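PDB 5EFZ: ethyl acetate hydrolase from Pseudomonas veronii, which hydrolyses ethyl acetate to ethanol and acetate in the breakdown of short-chain methyl ketones such as 2-butanone, and also cleaves related small esters. Local coordinates for residues I28-L33 against C44-A49; A61-T66 against I94-I99; P230-T235 against S330-L335; E182-F187 against D305-V310. All coordinates share one frame; numbering follows the deposited sequence.

Contact 1 (I28-L33 against C44-A49); sequences INIGPL and CLLAVA
Ile30 holds CG1 between its backbone N and carbonyl carbon (chi1 58°), which lays CG1 and CD1 alongside Cys44 and sends the CG2 branch to Leu46. CG1 of Ile30 lies 3.9 Å from CB of Cys44, and its CG2 comes within 4.1 Å of CD1 of Leu46. Cys44 in turn carries SG anti to its backbone N (chi1 179°), where the sulfur meets CD2 of Leu33 at 3.9 Å. Helix 124-139 packs on Ile28, Ile30 and Val48 through Ala130, Leu134 and Tyr138, while Leu33 and Cys44 lean on Ile99. The frame is an antiparallel pairing of strand 26-29, at the edge of the chain's central alpha/beta hydrolase sheet, with strand 45-51. Ile28 and Leu46 form a hydrogen-bonded pair, with Ile28 N giving a 2.8 Å bond to Leu46 O. Beyond it the chain turns, yet Ile30 N still reaches Cys44 O at 2.9 Å, and Cys44 N reaches Gly31 O at 3.0 Å. Asn29 shapes this bend as an Asx turn, its OD1 accepting from Gly31 N at 2.8 Å from above the amide plane. On the same side of the sheet as that side chain, CD2 of Leu45 packs against CB of Asn29 at 3.5 Å.

Contact 2 (A61-T66 against I94-I99); sequences AILVPT and IVVNQI
Thr66 and Gln98 grip each other twice where the two parallel strands of a beta-alpha-beta unit of the alpha/beta hydrolase fold run out. The amide NE2 of Gln98 donates almost straight to Thr66 O (2.9 Å, 176° at the hydrogen), with the acceptor in the plane of the amide, although NE2 itself sits above the carbonyl plane of Thr66. Thr66 OG1 accepts from Gln98 N at 3.1 Å; the hydroxyl lies between its own backbone N and carbonyl carbon (chi1 62°), which turns it to that N-H and brings CG2 near Val95 and Val96 O. A water fills the step before, accepting from Thr66 N at 2.8 Å and donating to Val96 O at 2.7 Å. The strands themselves, 61-65 and 92-96, are joined in the chain through helix 72-79. Here the backbone bonds are regular: Ile94 N donates to Ile62 O at 2.8 Å, and the pattern continues with Val64 N to Ile94 O and Val96 N to Val64 O. Gln98 OE1 is held by Lys272, so both ends of the amide are fixed, about 8 Å from the side chain of Ser151, the inferred nucleophile. Outside this polar frame lies packing on both sides of the sheet. Val64 and Val95 pair on the side where Met75 of helix 72-79 rests. On the other, helix 124-139 covers Ile94 and Val96 while Trp160 of helix 152-163 meets Leu63, whose CD1 presses to 3.5 Å from CG2 of Val96.

Contact 3 (P230-T235 against S330-L335); sequences PEFFRT and SIDGHL. With ACT (acetate ion), chain O.
The carbonyl oxygen of Glu231, which the CD1 methyl of Ile331 approaches at 3.9 Å, accepts two bonds from a single residue. Thr235 OG1 donates to Glu231 O at 2.8 Å and Thr235 N at 3.0 Å, from opposite faces of the carbonyl plane, closing the last turn of helix 230-234. The same hydroxyl oxygen lies 3.3 Å from Ile331 CD1. Ile331 brings that methyl to the helix by placing CG1 between its backbone N and carbonyl carbon (chi1 63°), while its CB lies against CB of Glu231. The carboxylate of Glu231 bends back instead to Arg234, which clasps it side-on through NE and NH2 in the plane of the guanidinium. Deeper in, Phe232 meets Asp332: OD1 sits at the ring edge, 3.4 Å from CD1 of Phe232, with the ring and carboxylate planes nearly perpendicular at 88°. This puts the acid beside the ring's C-H rim, where the contact is probably favourable electrostatically, while its OD2 is held by Thr340 and by a salt bridge to Arg237. Asp332 belongs to a type I turn running from Ser330 to Gly333, within which Ser330 OG accepts from Asp332 N at 3.0 Å as an ST turn. The turn leads straight into His334, whose NE2 donates to an acetate oxygen (ACT O) at 2.7 Å while its ND1 bonds to Asp305 OD2. This is the histidine loop of the alpha/beta hydrolase fold, and His334 is inferred to complete a catalytic triad with Ser151 and Asp305.

Contact 4 (E182-F187 against D305-V310); sequences EHDFLF and DQFFTV
Phe187 projects from helix 182-196 to lay its CE2 over the centre of one face of the Phe307 ring, 3.7 Å from CE2 of Phe307, with the two ring planes inclined at 49°. Phe307 stands in the loop after strand 296-300 that carries the inferred triad acid of the alpha/beta hydrolase fold, Asp305. One turn of helix earlier, Asp184 wedges its carboxylate between two phenylalanines. Its OD1 comes 3.2 Å from CD1 of Phe307 and also meets the edge of the Phe187 ring in plane; this oxygen is buried with no hydrogen-bond partner in the model, and the C-H edge of Phe187 may ease its burial. Its OD2 lies 3.2 Å from CZ of Phe308, and is satisfied by Asn180 and Trp273. A water joins the His183 side chain to the loop backbone, 2.6 Å from His183 ND1 and donating to Phe307 O at 2.7 Å. The other nitrogen of His183 bonds to Leu225 O of the second subunit, so the helix facing this loop is itself held at the dimer interface. Phe307 keeps CG between its backbone N and carbonyl carbon (chi1 58°), which swings the ring back above Asp305 and against His334. An Asx turn, widened to an Asx motif by a second bond, braces the loop: OD1 of Asp305, lying over the face of the Phe307 ring opposite Phe187, accepts from Phe307 N, two residues on, at 2.9 Å near the carboxylate plane and from Phe308 N, three on, at 2.9 Å from 67° out of it.

Contacts 1 and 2 come first along the chain and share the central sheet, where strands 45-51 and 92-96 are neighbours; their centres lie 12 Å apart, and Ala47 O meets Asn97 ND2 between them. Contacts 3 and 4 stand on the other side of the chain's centre from contact 1, with centres 16 Å apart. Their segments alternate in sequence, so residues 182-187 and 230-235 both pack on loops late in the chain, and both contacts touch the second subunit. These loops bring His334 and Asp305 together beside Ser151. Contact 2, about 10 Å from either at the nearest atoms, approaches the same acetate-holding pocket, linking the sheet to the probable active site.

Contact 1 (I28-L33 against C44-A49)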
loop_
_atom_site.group_PDB
_atom_site.type_symbol
_atom_site.label_atom_id
_atom_site.label_comp_id
_atom_site.label_asym_id
_atom_site.label_seq_id
_atom_site.Cartn_x
_atom_site.Cartn_y
_atom_site.Cartn_z
ATOM N N ILE A 28 -31.169 20.745 -2.235
ATOM C CA ILE A 28 -32.552 20.297 -2.146
ATOM C C ILE A 28 -32.836 19.665 -0.795
ATOM O O ILE A 28 -32.172 18.704 -0.402
ATOM C CB ILE A 28 -32.879 19.299 -3.265
ATOM C CG1 ILE A 28 -32.738 20.005 -4.619
ATOM C CG2 ILE A 28 -34.301 18.773 -3.071
ATOM C CD1 ILE A 28 -32.667 19.082 -5.794
ATOM N N ASN A 29 -33.830 20.200 -0.098
ATOM C CA ASN A 29 -34.238 19.639 1.182
ATOM C C ASN A 29 -35.141 18.456 0.953
ATOM O O ASN A 29 -36.254 18.615 0.505
ATOM C CB ASN A 29 -34.950 20.687 2.042
ATOM C CG ASN A 29 -35.175 20.223 3.485
ATOM O OD1 ASN A 29 -35.041 19.037 3.816
ATOM N ND2 ASN A 29 -35.510 21.164 4.348
ATOM N N ILE A 30 -34.684 17.259 1.267
ATOM C CA ILE A 30 -35.568 16.120 1.091
ATOM C C ILE A 30 -36.349 15.759 2.369
ATOM O O ILE A 30 -37.070 14.767 2.398
ATOM C CB ILE A 30 -34.798 14.900 0.622
ATOM C CG1 ILE A 30 -33.687 14.549 1.606
ATOM C CG2 ILE A 30 -34.218 15.109 -0.798
ATOM C CD1 ILE A 30 -33.448 13.081 1.666
ATOM N N GLY A 31 -36.206 16.562 3.419
ATOM C CA GLY A 31 -36.964 16.348 4.647
ATOM C C GLY A 31 -36.199 15.483 5.624
ATOM O O GLY A 31 -34.985 15.289 5.474
ATOM N N PRO A 32 -36.884 14.969 6.657
ATOM C CA PRO A 32 -36.188 14.181 7.691
ATOM C C PRO A 32 -35.589 12.892 7.143
ATOM O O PRO A 32 -36.172 12.263 6.253
ATOM C CB PRO A 32 -37.289 13.894 8.716
ATOM C CG PRO A 32 -38.574 14.086 7.959
ATOM C CD PRO A 32 -38.313 15.149 6.960
ATOM N N LEU A 33 -34.413 12.515 7.644
ATOM C CA LEU A 33 -33.793 11.262 7.215
ATOM C C LEU A 33 -33.454 10.436 8.442
ATOM O O LEU A 33 -32.504 10.761 9.154
ATOM C CB LEU A 33 -32.532 11.528 6.378
ATOM C CG LEU A 33 -31.803 10.298 5.835
ATOM C CD1 LEU A 33 -32.734 9.528 4.900
ATOM C CD2 LEU A 33 -30.519 10.682 5.088
ATOM N N CYS A 44 -32.453 16.822 5.737
ATOM C CA CYS A 44 -31.309 16.381 4.972
ATOM C C CYS A 44 -31.283 17.195 3.687
ATOM O O CYS A 44 -32.232 17.136 2.901
ATOM C CB CYS A 44 -31.391 14.881 4.689
ATOM S SG CYS A 44 -30.013 14.259 3.707
ATOM N N LEU A 45 -30.231 17.997 3.517
ATOM C CA LEU A 45 -30.035 18.769 2.297
ATOM C C LEU A 45 -29.057 18.036 1.392
ATOM O O LEU A 45 -27.947 17.683 1.802
ATOM C CB LEU A 45 -29.493 20.160 2.609
ATOM C CG LEU A 45 -30.241 21.034 3.600
ATOM C CD1 LEU A 45 -29.607 22.399 3.633
ATOM C CD2 LEU A 45 -31.692 21.140 3.241
ATOM N N LEU A 46 -29.472 17.787 0.158
ATOM C CA LEU A 46 -28.594 17.174 -0.811
ATOM C C LEU A 46 -28.194 18.222 -1.833
ATOM O O LEU A 46 -29.064 18.907 -2.396
ATOM C CB LEU A 46 -29.288 15.993 -1.515
ATOM C CG LEU A 46 -29.666 14.803 -0.642
ATOM C CD1 LEU A 46 -30.384 13.750 -1.538
ATOM C CD2 LEU A 46 -28.406 14.198 0.055
ATOM N N ALA A 47 -26.886 18.345 -2.051
ATOM C CA ALA A 47 -26.334 19.185 -3.114
ATOM C C ALA A 47 -26.332 18.402 -4.424
ATOM O O ALA A 47 -25.696 17.337 -4.521
ATOM C CB ALA A 47 -24.919 19.650 -2.768
ATOM N N VAL A 48 -27.045 18.933 -5.411
ATOM C CA VAL A 48 -27.323 18.211 -6.651
ATOM C C VAL A 48 -26.945 19.064 -7.860
ATOM O O VAL A 48 -27.317 20.235 -7.955
ATOM C CB VAL A 48 -28.837 17.833 -6.776
ATOM C CG1 VAL A 48 -29.084 16.994 -8.046
ATOM C CG2 VAL A 48 -29.344 17.105 -5.533
ATOM N N ALA A 49 -26.251 18.467 -8.816
ATOM C CA ALA A 49 -25.937 19.169 -10.061
ATOM C C ALA A 49 -26.596 18.373 -11.167
ATOM O O ALA A 49 -26.482 17.162 -11.186
ATOM C CB ALA A 49 -24.399 19.278 -10.273
#

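Contact 2 (A61-T66 against I94-I99)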
loop_
_atom_site.group_PDB
_atom_site.type_symbol
_atom_site.label_atom_id
_atom_site.label_comp_id
_atom_site.label_asym_id
_atom_site.label_seq_id
_atom_site.Cartn_x
_atom_site.Cartn_y
_atom_site.Cartn_z
ATOM N N ALA A 61 -32.531 9.275 -17.395
ATOM C CA ALA A 61 -31.834 9.751 -16.197
ATOM C C ALA A 61 -30.664 8.845 -15.835
ATOM O O ALA A 61 -30.813 7.620 -15.747
ATOM C CB ALA A 61 -32.813 9.836 -15.034
ATOM N N ILE A 62 -29.500 9.452 -15.605
ATOM C CA ILE A 62 -28.313 8.727 -15.126
ATOM C C ILE A 62 -27.919 9.330 -13.775
ATOM O O ILE A 62 -27.784 10.542 -13.656
ATOM C CB ILE A 62 -27.124 8.833 -16.103
ATOM C CG1 ILE A 62 -27.479 8.214 -17.462
ATOM C CG2 ILE A 62 -25.822 8.163 -15.477
ATOM C CD1 ILE A 62 -26.389 8.366 -18.511
ATOM N N LEU A 63 -27.764 8.486 -12.762
ATOM C CA LEU A 63 -27.403 8.992 -11.424
ATOM C C LEU A 63 -25.925 8.766 -11.215
ATOM O O LEU A 63 -25.441 7.678 -11.471
ATOM C CB LEU A 63 -28.183 8.288 -10.333
ATOM C CG LEU A 63 -27.765 8.623 -8.888
ATOM C CD1 LEU A 63 -28.264 9.999 -8.536
ATOM C CD2 LEU A 63 -28.399 7.600 -7.963
ATOM N N VAL A 64 -25.220 9.805 -10.759
ATOM C CA VAL A 64 -23.784 9.731 -10.524
ATOM C C VAL A 64 -23.518 10.133 -9.066
ATOM O O VAL A 64 -23.555 11.322 -8.741
ATOM C CB VAL A 64 -23.017 10.661 -11.472
ATOM C CG1 VAL A 64 -21.505 10.483 -11.273
ATOM C CG2 VAL A 64 -23.386 10.323 -12.961
ATOM N N PRO A 65 -23.292 9.145 -8.180
ATOM C CA PRO A 65 -22.875 9.461 -6.796
ATOM C C PRO A 65 -21.433 9.929 -6.761
ATOM O O PRO A 65 -20.706 9.734 -7.722
ATOM C CB PRO A 65 -23.001 8.117 -6.044
ATOM C CG PRO A 65 -23.838 7.221 -6.974
ATOM C CD PRO A 65 -23.452 7.690 -8.378
ATOM N N THR A 66 -21.020 10.571 -5.673
ATOM C CA THR A 66 -19.650 11.100 -5.602
ATOM C C THR A 66 -18.802 10.212 -4.691
ATOM O O THR A 66 -19.332 9.376 -3.920
ATOM C CB THR A 66 -19.645 12.570 -5.085
ATOM O OG1 THR A 66 -20.184 12.590 -3.766
ATOM C CG2 THR A 66 -20.561 13.493 -5.983
ATOM N N ILE A 94 -27.542 13.297 -13.281
ATOM C CA ILE A 94 -27.870 13.898 -11.995
ATOM C C ILE A 94 -26.784 13.481 -11.039
ATOM O O ILE A 94 -26.700 12.303 -10.714
ATOM C CB ILE A 94 -29.253 13.437 -11.505
ATOM C CG1 ILE A 94 -30.313 13.801 -12.566
ATOM C CG2 ILE A 94 -29.570 14.026 -10.110
ATOM C CD1 ILE A 94 -31.718 13.292 -12.264
ATOM N N VAL A 95 -25.976 14.446 -10.592
ATOM C CA VAL A 95 -24.817 14.141 -9.768
ATOM C C VAL A 95 -25.134 14.558 -8.326
ATOM O O VAL A 95 -25.399 15.736 -8.064
ATOM C CB VAL A 95 -23.570 14.873 -10.256
ATOM C CG1 VAL A 95 -22.331 14.363 -9.460
ATOM C CG2 VAL A 95 -23.416 14.665 -11.786
ATOM N N VAL A 96 -25.147 13.591 -7.416
ATOM C CA VAL A 96 -25.620 13.855 -6.061
ATOM C C VAL A 96 -24.469 13.713 -5.086
ATOM O O VAL A 96 -23.840 12.653 -4.993
ATOM C CB VAL A 96 -26.772 12.920 -5.678
ATOM C CG1 VAL A 96 -27.297 13.245 -4.238
ATOM C CG2 VAL A 96 -27.912 12.991 -6.751
ATOM N N ASN A 97 -24.211 14.787 -4.357
ATOM C CA ASN A 97 -23.124 14.810 -3.371
ATOM C C ASN A 97 -23.430 13.983 -2.123
ATOM O O ASN A 97 -24.526 14.079 -1.543
ATOM C CB ASN A 97 -22.830 16.260 -2.978
ATOM C CG ASN A 97 -22.155 17.035 -4.107
ATOM O OD1 ASN A 97 -20.927 16.999 -4.234
ATOM N ND2 ASN A 97 -22.956 17.766 -4.911
ATOM N N GLN A 98 -22.464 13.172 -1.719
ATOM C CA GLN A 98 -22.570 12.386 -0.495
ATOM C C GLN A 98 -22.957 13.224 0.692
ATOM O O GLN A 98 -22.421 14.325 0.884
ATOM C CB GLN A 98 -21.229 11.728 -0.171
ATOM C CG GLN A 98 -20.982 10.396 -0.849
ATOM C CD GLN A 98 -19.729 9.761 -0.218
ATOM O OE1 GLN A 98 -19.591 9.730 1.011
ATOM N NE2 GLN A 98 -18.798 9.326 -1.053
ATOM N N ILE A 99 -23.847 12.689 1.518
ATOM C CA ILE A 99 -24.026 13.210 2.869
ATOM C C ILE A 99 -22.681 13.188 3.556
ATOM O O ILE A 99 -22.025 12.136 3.618
ATOM C CB ILE A 99 -25.044 12.362 3.660
ATOM C CG1 ILE A 99 -26.410 12.404 2.935
ATOM C CG2 ILE A 99 -25.187 12.885 5.111
ATOM C CD1 ILE A 99 -27.417 11.387 3.479
HETATM O O HOH W 1 -22.879 10.566 -3.523
#

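Contact 3 (P230-T235 against S330-L335)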
loop_
_atom_site.group_PDB
_atom_site.type_symbol
_atom_site.label_atom_id
_atom_site.label_comp_id
_atom_site.label_asym_id
_atom_site.label_seq_id
_atom_site.Cartn_x
_atom_site.Cartn_y
_atom_site.Cartn_z
ATOM N N PRO A 230 3.028 1.230 -7.935
ATOM C CA PRO A 230 4.481 1.300 -8.115
ATOM C C PRO A 230 4.871 1.557 -9.590
ATOM O O PRO A 230 5.837 2.270 -9.865
ATOM C CB PRO A 230 4.956 -0.079 -7.646
ATOM C CG PRO A 230 3.915 -0.446 -6.564
ATOM C CD PRO A 230 2.604 0.065 -7.131
ATOM N N GLU A 231 4.121 0.986 -10.526
ATOM C CA GLU A 231 4.410 1.195 -11.948
ATOM C C GLU A 231 4.194 2.641 -12.393
ATOM O O GLU A 231 4.929 3.151 -13.247
ATOM C CB GLU A 231 3.530 0.295 -12.825
ATOM C CG GLU A 231 4.081 -1.083 -13.069
ATOM C CD GLU A 231 5.438 -1.052 -13.740
ATOM O OE1 GLU A 231 5.526 -1.052 -14.994
ATOM O OE2 GLU A 231 6.435 -1.022 -13.001
ATOM N N PHE A 232 3.161 3.276 -11.843
ATOM C CA PHE A 232 2.911 4.712 -12.075
ATOM C C PHE A 232 4.199 5.503 -11.880
ATOM O O PHE A 232 4.616 6.312 -12.743
ATOM C CB PHE A 232 1.820 5.198 -11.118
ATOM C CG PHE A 232 1.467 6.690 -11.218
ATOM C CD1 PHE A 232 0.521 7.129 -12.138
ATOM C CD2 PHE A 232 1.990 7.609 -10.300
ATOM C CE1 PHE A 232 0.127 8.516 -12.206
ATOM C CE2 PHE A 232 1.616 8.947 -10.341
ATOM C CZ PHE A 232 0.688 9.410 -11.299
ATOM N N PHE A 233 4.830 5.280 -10.735
ATOM C CA PHE A 233 6.049 6.008 -10.397
ATOM C C PHE A 233 7.254 5.485 -11.120
ATOM O O PHE A 233 8.101 6.277 -11.547
ATOM C CB PHE A 233 6.287 5.982 -8.877
ATOM C CG PHE A 233 5.184 6.681 -8.117
ATOM C CD1 PHE A 233 5.052 8.068 -8.191
ATOM C CD2 PHE A 233 4.260 5.962 -7.361
ATOM C CE1 PHE A 233 4.031 8.723 -7.492
ATOM C CE2 PHE A 233 3.223 6.616 -6.693
ATOM C CZ PHE A 233 3.110 7.995 -6.764
ATOM N N ARG A 234 7.363 4.168 -11.269
ATOM C CA ARG A 234 8.539 3.624 -11.906
ATOM C C ARG A 234 8.672 4.152 -13.326
ATOM O O ARG A 234 9.792 4.407 -13.797
ATOM C CB ARG A 234 8.523 2.083 -11.945
ATOM C CG ARG A 234 9.796 1.518 -12.628
ATOM C CD ARG A 234 9.780 -0.001 -12.799
ATOM N NE ARG A 234 8.847 -0.461 -13.832
ATOM C CZ ARG A 234 9.120 -0.518 -15.134
ATOM N NH1 ARG A 234 10.300 -0.123 -15.588
ATOM N NH2 ARG A 234 8.199 -0.955 -15.997
ATOM N N THR A 235 7.543 4.307 -14.006
ATOM C CA THR A 235 7.590 4.684 -15.422
ATOM C C THR A 235 7.487 6.199 -15.596
ATOM O O THR A 235 7.467 6.701 -16.715
ATOM C CB THR A 235 6.481 4.006 -16.241
ATOM O OG1 THR A 235 5.200 4.430 -15.761
ATOM C CG2 THR A 235 6.587 2.479 -16.148
ATOM N N SER A 330 -5.066 0.471 -16.526
ATOM C CA SER A 330 -4.373 1.712 -16.230
ATOM C C SER A 330 -3.361 1.526 -15.114
ATOM O O SER A 330 -3.727 1.099 -14.014
ATOM C CB SER A 330 -5.378 2.809 -15.811
ATOM O OG SER A 330 -4.648 3.971 -15.439
ATOM N N ILE A 331 -2.106 1.875 -15.375
ATOM C CA ILE A 331 -1.108 1.812 -14.304
ATOM C C ILE A 331 -1.302 2.961 -13.311
ATOM O O ILE A 331 -0.589 3.026 -12.296
ATOM C CB ILE A 331 0.335 1.836 -14.858
ATOM C CG1 ILE A 331 0.612 3.158 -15.578
ATOM C CG2 ILE A 331 0.593 0.610 -15.788
ATOM C CD1 ILE A 331 2.051 3.358 -15.924
ATOM N N ASP A 332 -2.246 3.879 -13.580
ATOM C CA ASP A 332 -2.467 4.984 -12.632
ATOM C C ASP A 332 -3.196 4.463 -11.395
ATOM O O ASP A 332 -3.256 5.139 -10.378
ATOM C CB ASP A 332 -3.276 6.146 -13.245
ATOM C CG ASP A 332 -2.469 6.963 -14.254
ATOM O OD1 ASP A 332 -1.472 6.449 -14.818
ATOM O OD2 ASP A 332 -2.842 8.121 -14.521
ATOM N N GLY A 333 -3.734 3.255 -11.465
ATOM C CA GLY A 333 -4.305 2.659 -10.259
ATOM C C GLY A 333 -5.547 3.411 -9.807
ATOM O O GLY A 333 -6.252 4.067 -10.597
ATOM N N HIS A 334 -5.788 3.368 -8.496
ATOM C CA HIS A 334 -7.056 3.879 -8.004
ATOM C C HIS A 334 -7.343 5.326 -8.409
ATOM O O HIS A 334 -8.471 5.678 -8.852
ATOM C CB HIS A 334 -7.085 3.756 -6.483
ATOM C CG HIS A 334 -8.445 4.010 -5.920
ATOM N ND1 HIS A 334 -9.460 3.072 -5.992
ATOM C CD2 HIS A 334 -8.972 5.105 -5.309
ATOM C CE1 HIS A 334 -10.550 3.571 -5.413
ATOM N NE2 HIS A 334 -10.282 4.803 -4.993
ATOM N N LEU A 335 -6.341 6.192 -8.259
ATOM C CA LEU A 335 -6.589 7.619 -8.493
ATOM C C LEU A 335 -6.547 7.983 -9.976
ATOM O O LEU A 335 -6.677 9.161 -10.331
ATOM C CB LEU A 335 -5.601 8.482 -7.700
ATOM C CG LEU A 335 -5.877 8.406 -6.195
ATOM C CD1 LEU A 335 -4.816 9.182 -5.396
ATOM C CD2 LEU A 335 -7.306 8.901 -5.883
HETATM C C ACT O . -12.559 7.182 -3.405
HETATM O O ACT O . -11.802 6.177 -3.286
HETATM O OXT ACT O . -13.787 7.036 -3.084
HETATM C CH3 ACT O . -12.019 8.469 -3.930
#

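Contact 4 (E182-F187 against D305-V310)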
loop_
_atom_site.group_PDB
_atom_site.type_symbol
_atom_site.label_atom_id
_atom_site.label_comp_id
_atom_site.label_asym_id
_atom_site.label_seq_id
_atom_site.Cartn_x
_atom_site.Cartn_y
_atom_site.Cartn_z
ATOM N N GLU A 182 -11.482 -6.603 4.702
ATOM C CA GLU A 182 -10.750 -6.283 5.934
ATOM C C GLU A 182 -9.500 -5.450 5.625
ATOM O O GLU A 182 -9.141 -4.542 6.388
ATOM C CB GLU A 182 -10.353 -7.558 6.690
ATOM C CG GLU A 182 -11.506 -8.327 7.355
ATOM C CD GLU A 182 -10.998 -9.434 8.295
ATOM O OE1 GLU A 182 -10.499 -10.485 7.803
ATOM O OE2 GLU A 182 -11.084 -9.255 9.532
ATOM N N HIS A 183 -8.846 -5.735 4.501
ATOM C CA HIS A 183 -7.648 -4.989 4.123
ATOM C C HIS A 183 -8.014 -3.533 3.821
ATOM O O HIS A 183 -7.268 -2.613 4.159
ATOM C CB HIS A 183 -6.955 -5.661 2.912
ATOM C CG HIS A 183 -5.738 -4.940 2.416
ATOM N ND1 HIS A 183 -5.783 -4.027 1.374
ATOM C CD2 HIS A 183 -4.436 -5.040 2.776
ATOM C CE1 HIS A 183 -4.563 -3.559 1.156
ATOM N NE2 HIS A 183 -3.729 -4.157 1.989
ATOM N N ASP A 184 -9.153 -3.320 3.162
ATOM C CA ASP A 184 -9.529 -1.952 2.815
ATOM C C ASP A 184 -9.926 -1.185 4.086
ATOM O O ASP A 184 -9.638 0.015 4.240
ATOM C CB ASP A 184 -10.672 -1.966 1.800
ATOM C CG ASP A 184 -10.891 -0.623 1.159
ATOM O OD1 ASP A 184 -9.918 0.163 1.039
ATOM O OD2 ASP A 184 -12.040 -0.355 0.752
ATOM N N PHE A 185 -10.597 -1.892 4.998
ATOM C CA PHE A 185 -10.948 -1.316 6.288
ATOM C C PHE A 185 -9.707 -0.863 7.057
ATOM O O PHE A 185 -9.681 0.226 7.638
ATOM C CB PHE A 185 -11.728 -2.331 7.123
ATOM C CG PHE A 185 -12.273 -1.773 8.426
ATOM C CD1 PHE A 185 -11.470 -1.686 9.566
ATOM C CD2 PHE A 185 -13.610 -1.407 8.525
ATOM C CE1 PHE A 185 -11.988 -1.170 10.772
ATOM C CE2 PHE A 185 -14.126 -0.910 9.724
ATOM C CZ PHE A 185 -13.318 -0.783 10.838
ATOM N N LEU A 186 -8.669 -1.699 7.056
ATOM C CA LEU A 186 -7.394 -1.302 7.680
ATOM C C LEU A 186 -6.754 -0.063 7.027
ATOM O O LEU A 186 -6.248 0.846 7.720
ATOM C CB LEU A 186 -6.411 -2.470 7.625
ATOM C CG LEU A 186 -4.991 -2.146 8.130
ATOM C CD1 LEU A 186 -4.987 -1.901 9.648
ATOM C CD2 LEU A 186 -4.058 -3.305 7.774
ATOM N N PHE A 187 -6.725 -0.036 5.693
ATOM C CA PHE A 187 -6.227 1.133 4.988
ATOM C C PHE A 187 -6.943 2.405 5.448
ATOM O O PHE A 187 -6.325 3.413 5.765
ATOM C CB PHE A 187 -6.434 0.943 3.487
ATOM C CG PHE A 187 -6.143 2.168 2.659
ATOM C CD1 PHE A 187 -5.015 2.931 2.887
ATOM C CD2 PHE A 187 -6.972 2.499 1.576
ATOM C CE1 PHE A 187 -4.732 4.068 2.061
ATOM C CE2 PHE A 187 -6.705 3.636 0.775
ATOM C CZ PHE A 187 -5.591 4.404 1.017
ATOM N N ASP A 305 -5.112 -0.895 -9.400
ATOM C CA ASP A 305 -5.671 -0.439 -8.107
ATOM C C ASP A 305 -5.096 -1.290 -6.967
ATOM O O ASP A 305 -5.218 -2.515 -6.968
ATOM C CB ASP A 305 -7.220 -0.521 -8.157
ATOM C CG ASP A 305 -7.908 0.215 -7.009
ATOM O OD1 ASP A 305 -7.398 0.189 -5.862
ATOM O OD2 ASP A 305 -8.967 0.846 -7.282
ATOM N N GLN A 306 -4.458 -0.640 -5.992
ATOM C CA GLN A 306 -3.835 -1.320 -4.872
ATOM C C GLN A 306 -4.786 -1.791 -3.787
ATOM O O GLN A 306 -4.363 -2.580 -2.935
ATOM C CB GLN A 306 -2.794 -0.399 -4.248
ATOM C CG GLN A 306 -1.767 0.101 -5.249
ATOM C CD GLN A 306 -0.987 -1.019 -5.891
ATOM O OE1 GLN A 306 -0.438 -1.874 -5.195
ATOM N NE2 GLN A 306 -0.927 -1.024 -7.233
ATOM N N PHE A 307 -6.016 -1.289 -3.739
ATOM C CA PHE A 307 -6.862 -1.688 -2.611
ATOM C C PHE A 307 -8.277 -2.112 -2.971
ATOM O O PHE A 307 -8.915 -2.808 -2.176
ATOM C CB PHE A 307 -6.877 -0.586 -1.514
ATOM C CG PHE A 307 -7.351 0.743 -1.966
ATOM C CD1 PHE A 307 -8.678 1.108 -1.793
ATOM C CD2 PHE A 307 -6.468 1.666 -2.494
ATOM C CE1 PHE A 307 -9.129 2.349 -2.189
ATOM C CE2 PHE A 307 -6.905 2.909 -2.893
ATOM C CZ PHE A 307 -8.247 3.255 -2.733
ATOM N N PHE A 308 -8.766 -1.750 -4.159
ATOM C CA PHE A 308 -9.972 -2.395 -4.676
ATOM C C PHE A 308 -9.477 -3.247 -5.853
ATOM O O PHE A 308 -9.464 -2.774 -6.975
ATOM C CB PHE A 308 -11.023 -1.372 -5.134
ATOM C CG PHE A 308 -11.839 -0.762 -4.027
ATOM C CD1 PHE A 308 -12.620 -1.568 -3.200
ATOM C CD2 PHE A 308 -11.884 0.614 -3.862
ATOM C CE1 PHE A 308 -13.403 -0.998 -2.186
ATOM C CE2 PHE A 308 -12.677 1.201 -2.860
ATOM C CZ PHE A 308 -13.439 0.394 -2.029
ATOM N N THR A 309 -9.005 -4.470 -5.600
ATOM C CA THR A 309 -8.245 -5.180 -6.631
ATOM C C THR A 309 -9.107 -5.839 -7.687
ATOM O O THR A 309 -10.314 -6.039 -7.499
ATOM C CB THR A 309 -7.349 -6.249 -6.028
ATOM O OG1 THR A 309 -8.160 -7.347 -5.585
ATOM C CG2 THR A 309 -6.588 -5.645 -4.826
ATOM N N VAL A 310 -8.466 -6.173 -8.799
ATOM C CA VAL A 310 -9.132 -6.926 -9.862
ATOM C C VAL A 310 -9.716 -8.218 -9.284
ATOM O O VAL A 310 -10.846 -8.619 -9.627
ATOM C CB VAL A 310 -8.133 -7.218 -11.017
ATOM C CG1 VAL A 310 -8.672 -8.234 -11.954
ATOM C CG2 VAL A 310 -7.789 -5.919 -11.750
HETATM O O HOH W 2 -7.977 -3.943 0.049
#